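Local structure of glycoside hydrolase family protein (Novosphingobium sp. PP1Y, 6Q2F) at residues Leu75-Arg80 with Gln699-Gln704. The protein is an alpha-L-rhamnosidase, a glycoside hydrolase that probably removes terminal alpha-L-rhamnose units from its glycosidic substrates. Numbering follows the deposited sequence.
Sequences LEWMKR and QYFNRQ
Trp77 reaches from its helix across the backbone of Phe701 to Arg703, a worked example of a helix-borne indole laid flat on a loop. At its root, Trp77 CB lies 3.8 Å from Arg703 CB. With CG anti to the backbone N (chi1 171°), the ring extends outward along the loop. CG meets Arg703 CB at 3.7 Å, and the five-membered ring takes Arg703 CA almost squarely over its face, a CH-pi contact 3.9 Å from the centroid. NE1 hydrogen-bonds to Ala708 O. Farther out, CE3 passes Arg703 N, and CZ3 comes within 3.7 Å of Asn702 CA. The leading atom, CH2, lies 3.5 Å from Phe701 O, which Ser680 OG hydrogen-bonds, and points at the centre of the Phe701 ring; the Trp77 and Phe701 rings form a T-shaped pair, planes at 73°. Were Trp77 an alanine, this phenyl face and the 702-703 backbone would probably lose their cover, and Ala708 O this donor. Asn702 OD1 accepts from Gln704 N in an Asx turn, while Arg703 turns its guanidinium to Asp74 and Asp686. Helix 68-81 links the first two strands, 56-62 and 85-91, of a (beta/alpha)8-type barrel, Leu75 and Met78 packing on both, and here meets the loop between strand 697-698 and helix 712-726.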
ATOM      1  N   LEU A  75       4.983  22.332  16.503  1.00 29.75           N
ATOM      2  CA  LEU A  75       5.053  22.935  15.177  1.00 28.33           C
ATOM      3  C   LEU A  75       6.256  23.862  15.058  1.00 30.79           C
ATOM      4  O   LEU A  75       6.821  24.000  13.968  1.00 30.04           O
ATOM      5  CB  LEU A  75       3.748  23.659  14.856  1.00 22.67           C
ATOM      6  CG  LEU A  75       2.663  22.793  14.195  1.00 26.29           C
ATOM      7  CD1 LEU A  75       2.267  21.607  15.069  1.00 22.87           C
ATOM      8  CD2 LEU A  75       1.442  23.632  13.833  1.00 25.90           C
ATOM      9  N   GLU A  76       6.686  24.468  16.165  1.00 28.49           N
ATOM     10  CA  GLU A  76       7.920  25.241  16.124  1.00 33.34           C
ATOM     11  C   GLU A  76       9.130  24.331  15.932  1.00 36.16           C
ATOM     12  O   GLU A  76      10.092  24.715  15.257  1.00 32.00           O
ATOM     13  CB  GLU A  76       8.080  26.082  17.398  1.00 34.67           C
ATOM     14  CG  GLU A  76       7.097  27.263  17.501  1.00 27.62           C
ATOM     15  CD  GLU A  76       7.129  27.913  18.867  1.00 33.84           C
ATOM     16  OE1 GLU A  76       6.754  29.100  18.960  1.00 43.34           O
ATOM     17  OE2 GLU A  76       7.533  27.244  19.832  1.00 37.93           O
ATOM     18  N   TRP A  77       9.114  23.128  16.527  1.00 27.87           N
ATOM     19  CA  TRP A  77      10.188  22.170  16.272  1.00 31.71           C
ATOM     20  C   TRP A  77      10.255  21.800  14.790  1.00 31.32           C
ATOM     21  O   TRP A  77      11.335  21.761  14.194  1.00 31.01           O
ATOM     22  CB  TRP A  77      10.014  20.913  17.125  1.00 27.05           C
ATOM     23  CG  TRP A  77      10.977  19.832  16.706  1.00 28.35           C
ATOM     24  CD1 TRP A  77      12.324  19.810  16.917  1.00 29.13           C
ATOM     25  CD2 TRP A  77      10.674  18.640  15.960  1.00 27.68           C
ATOM     26  NE1 TRP A  77      12.879  18.675  16.359  1.00 30.58           N
ATOM     27  CE2 TRP A  77      11.885  17.941  15.771  1.00 32.95           C
ATOM     28  CE3 TRP A  77       9.506  18.102  15.442  1.00 23.12           C
ATOM     29  CZ2 TRP A  77      11.950  16.724  15.087  1.00 28.49           C
ATOM     30  CZ3 TRP A  77       9.571  16.891  14.759  1.00 25.78           C
ATOM     31  CH2 TRP A  77      10.779  16.215  14.589  1.00 24.18           C
HETATM   32  N   MSE A  78       9.102  21.561  14.176  1.00 28.07           N
HETATM   33  CA  MSE A  78       9.011  21.160  12.774  1.00 26.67           C
HETATM   34  C   MSE A  78       9.586  22.223  11.867  1.00 27.76           C
HETATM   35  O   MSE A  78      10.242  21.910  10.874  1.00 29.52           O
HETATM   36  CB  MSE A  78       7.564  20.881  12.382  1.00 25.49           C
HETATM   37  CG  MSE A  78       6.977  19.618  12.980  1.00 25.74           C
HETATM   38 SE   MSE A  78       5.038  19.438  12.555  1.00 32.13          SE
HETATM   39  CE  MSE A  78       4.597  17.967  13.753  1.00 27.18           C
ATOM     40  N   LYS A  79       9.323  23.491  12.192  1.00 25.40           N
ATOM     41  CA  LYS A  79       9.959  24.571  11.443  1.00 30.03           C
ATOM     42  C   LYS A  79      11.471  24.538  11.605  1.00 31.48           C
ATOM     43  O   LYS A  79      12.197  24.606  10.608  1.00 37.15           O
ATOM     44  CB  LYS A  79       9.406  25.932  11.857  1.00 31.81           C
ATOM     45  CG  LYS A  79       7.992  26.156  11.385  1.00 37.47           C
ATOM     46  CD  LYS A  79       7.892  25.939   9.874  1.00 41.66           C
ATOM     47  CE  LYS A  79       8.618  27.017   9.104  1.00 42.05           C
ATOM     48  NZ  LYS A  79       8.219  26.935   7.675  1.00 43.62           N
ATOM     49  N   ARG A  80      11.968  24.425  12.850  1.00 27.71           N
ATOM     50  CA  ARG A  80      13.421  24.415  13.069  1.00 36.32           C
ATOM     51  C   ARG A  80      14.093  23.347  12.221  1.00 32.17           C
ATOM     52  O   ARG A  80      15.174  23.558  11.662  1.00 35.18           O
ATOM     53  CB  ARG A  80      13.768  24.166  14.544  1.00 33.91           C
ATOM     54  CG  ARG A  80      13.620  25.350  15.473  1.00 37.50           C
ATOM     55  CD  ARG A  80      14.434  25.152  16.783  1.00 28.14           C
ATOM     56  NE  ARG A  80      13.973  24.048  17.625  1.00 25.46           N
ATOM     57  CZ  ARG A  80      12.805  24.037  18.264  1.00 31.86           C
ATOM     58  NH1 ARG A  80      11.965  25.065  18.133  1.00 26.83           N
ATOM     59  NH2 ARG A  80      12.476  23.003  19.037  1.00 26.17           N
ATOM     60  N   GLN A 699       8.081   5.456  13.247  1.00 33.71           N
ATOM     61  CA  GLN A 699       9.167   6.220  13.796  1.00 29.86           C
ATOM     62  C   GLN A 699       8.714   7.038  14.964  1.00 38.09           C
ATOM     63  O   GLN A 699       7.565   7.265  15.152  1.00 29.82           O
ATOM     64  CB  GLN A 699       9.743   7.174  12.761  1.00 25.98           C
ATOM     65  CG  GLN A 699      10.429   6.511  11.618  1.00 20.32           C
ATOM     66  CD  GLN A 699      11.624   5.721  12.043  1.00 30.08           C
ATOM     67  OE1 GLN A 699      12.511   6.244  12.630  1.00 35.06           O
ATOM     68  NE2 GLN A 699      11.634   4.469  11.747  1.00 23.65           N
ATOM     69  N   TYR A 700       9.676   7.497  15.724  1.00 32.09           N
ATOM     70  CA  TYR A 700       9.448   8.258  16.951  1.00 29.40           C
ATOM     71  C   TYR A 700       9.892   9.709  16.756  1.00 30.95           C
ATOM     72  O   TYR A 700      10.508  10.323  17.631  1.00 31.95           O
ATOM     73  CB  TYR A 700      10.184   7.602  18.124  1.00 33.93           C
ATOM     74  CG  TYR A 700       9.788   6.152  18.314  1.00 29.93           C
ATOM     75  CD1 TYR A 700      10.422   5.136  17.608  1.00 28.45           C
ATOM     76  CD2 TYR A 700       8.760   5.797  19.178  1.00 29.05           C
ATOM     77  CE1 TYR A 700      10.054   3.820  17.766  1.00 30.88           C
ATOM     78  CE2 TYR A 700       8.376   4.484  19.328  1.00 28.69           C
ATOM     79  CZ  TYR A 700       9.024   3.495  18.624  1.00 34.34           C
ATOM     80  OH  TYR A 700       8.646   2.189  18.781  1.00 37.95           O
ATOM     81  N   PHE A 701       9.562  10.271  15.594  1.00 29.19           N
ATOM     82  CA  PHE A 701      10.226  11.468  15.070  1.00 30.26           C
ATOM     83  C   PHE A 701       9.477  12.724  15.516  1.00 29.04           C
ATOM     84  O   PHE A 701       8.741  13.345  14.753  1.00 30.38           O
ATOM     85  CB  PHE A 701      10.305  11.361  13.549  1.00 27.10           C
ATOM     86  CG  PHE A 701      11.093  12.446  12.898  1.00 30.39           C
ATOM     87  CD1 PHE A 701      12.401  12.694  13.285  1.00 29.19           C
ATOM     88  CD2 PHE A 701      10.543  13.189  11.870  1.00 27.66           C
ATOM     89  CE1 PHE A 701      13.148  13.688  12.654  1.00 29.43           C
ATOM     90  CE2 PHE A 701      11.272  14.183  11.248  1.00 30.82           C
ATOM     91  CZ  PHE A 701      12.578  14.430  11.637  1.00 26.50           C
ATOM     92  N   ASN A 702       9.668  13.102  16.786  1.00 30.49           N
ATOM     93  CA  ASN A 702       9.075  14.327  17.318  1.00 32.25           C
ATOM     94  C   ASN A 702      10.118  15.050  18.169  1.00 30.16           C
ATOM     95  O   ASN A 702      11.286  14.650  18.233  1.00 27.88           O
ATOM     96  CB  ASN A 702       7.779  14.059  18.102  1.00 26.76           C
ATOM     97  CG  ASN A 702       7.993  13.186  19.352  1.00 30.09           C
ATOM     98  OD1 ASN A 702       9.084  13.122  19.929  1.00 30.17           O
ATOM     99  ND2 ASN A 702       6.929  12.508  19.767  1.00 25.49           N
ATOM    100  N   ARG A 703       9.700  16.142  18.812  1.00 29.54           N
ATOM    101  CA  ARG A 703      10.647  17.021  19.492  1.00 27.71           C
ATOM    102  C   ARG A 703      11.271  16.391  20.725  1.00 31.24           C
ATOM    103  O   ARG A 703      12.256  16.936  21.250  1.00 26.84           O
ATOM    104  CB  ARG A 703       9.963  18.322  19.883  1.00 33.07           C
ATOM    105  CG  ARG A 703       8.748  18.182  20.818  1.00 30.24           C
ATOM    106  CD  ARG A 703       8.209  19.559  21.050  1.00 29.41           C
ATOM    107  NE  ARG A 703       6.933  19.559  21.756  1.00 28.24           N
ATOM    108  CZ  ARG A 703       6.845  19.748  23.062  1.00 35.72           C
ATOM    109  NH1 ARG A 703       7.964  19.934  23.759  1.00 28.61           N
ATOM    110  NH2 ARG A 703       5.660  19.731  23.661  1.00 34.23           N
ATOM    111  N   GLN A 704      10.720  15.281  21.207  1.00 28.29           N
ATOM    112  CA  GLN A 704      11.308  14.529  22.304  1.00 29.60           C
ATOM    113  C   GLN A 704      12.361  13.525  21.840  1.00 33.21           C
ATOM    114  O   GLN A 704      13.071  12.969  22.682  1.00 34.29           O
ATOM    115  CB  GLN A 704      10.204  13.786  23.080  1.00 33.71           C
ATOM    116  CG  GLN A 704       9.125  14.680  23.705  1.00 28.81           C
ATOM    117  CD  GLN A 704       9.631  15.524  24.864  1.00 34.46           C
ATOM    118  OE1 GLN A 704      10.632  16.220  24.763  1.00 47.75           O
ATOM    119  NE2 GLN A 704       8.919  15.469  25.974  1.00 33.70           N
TER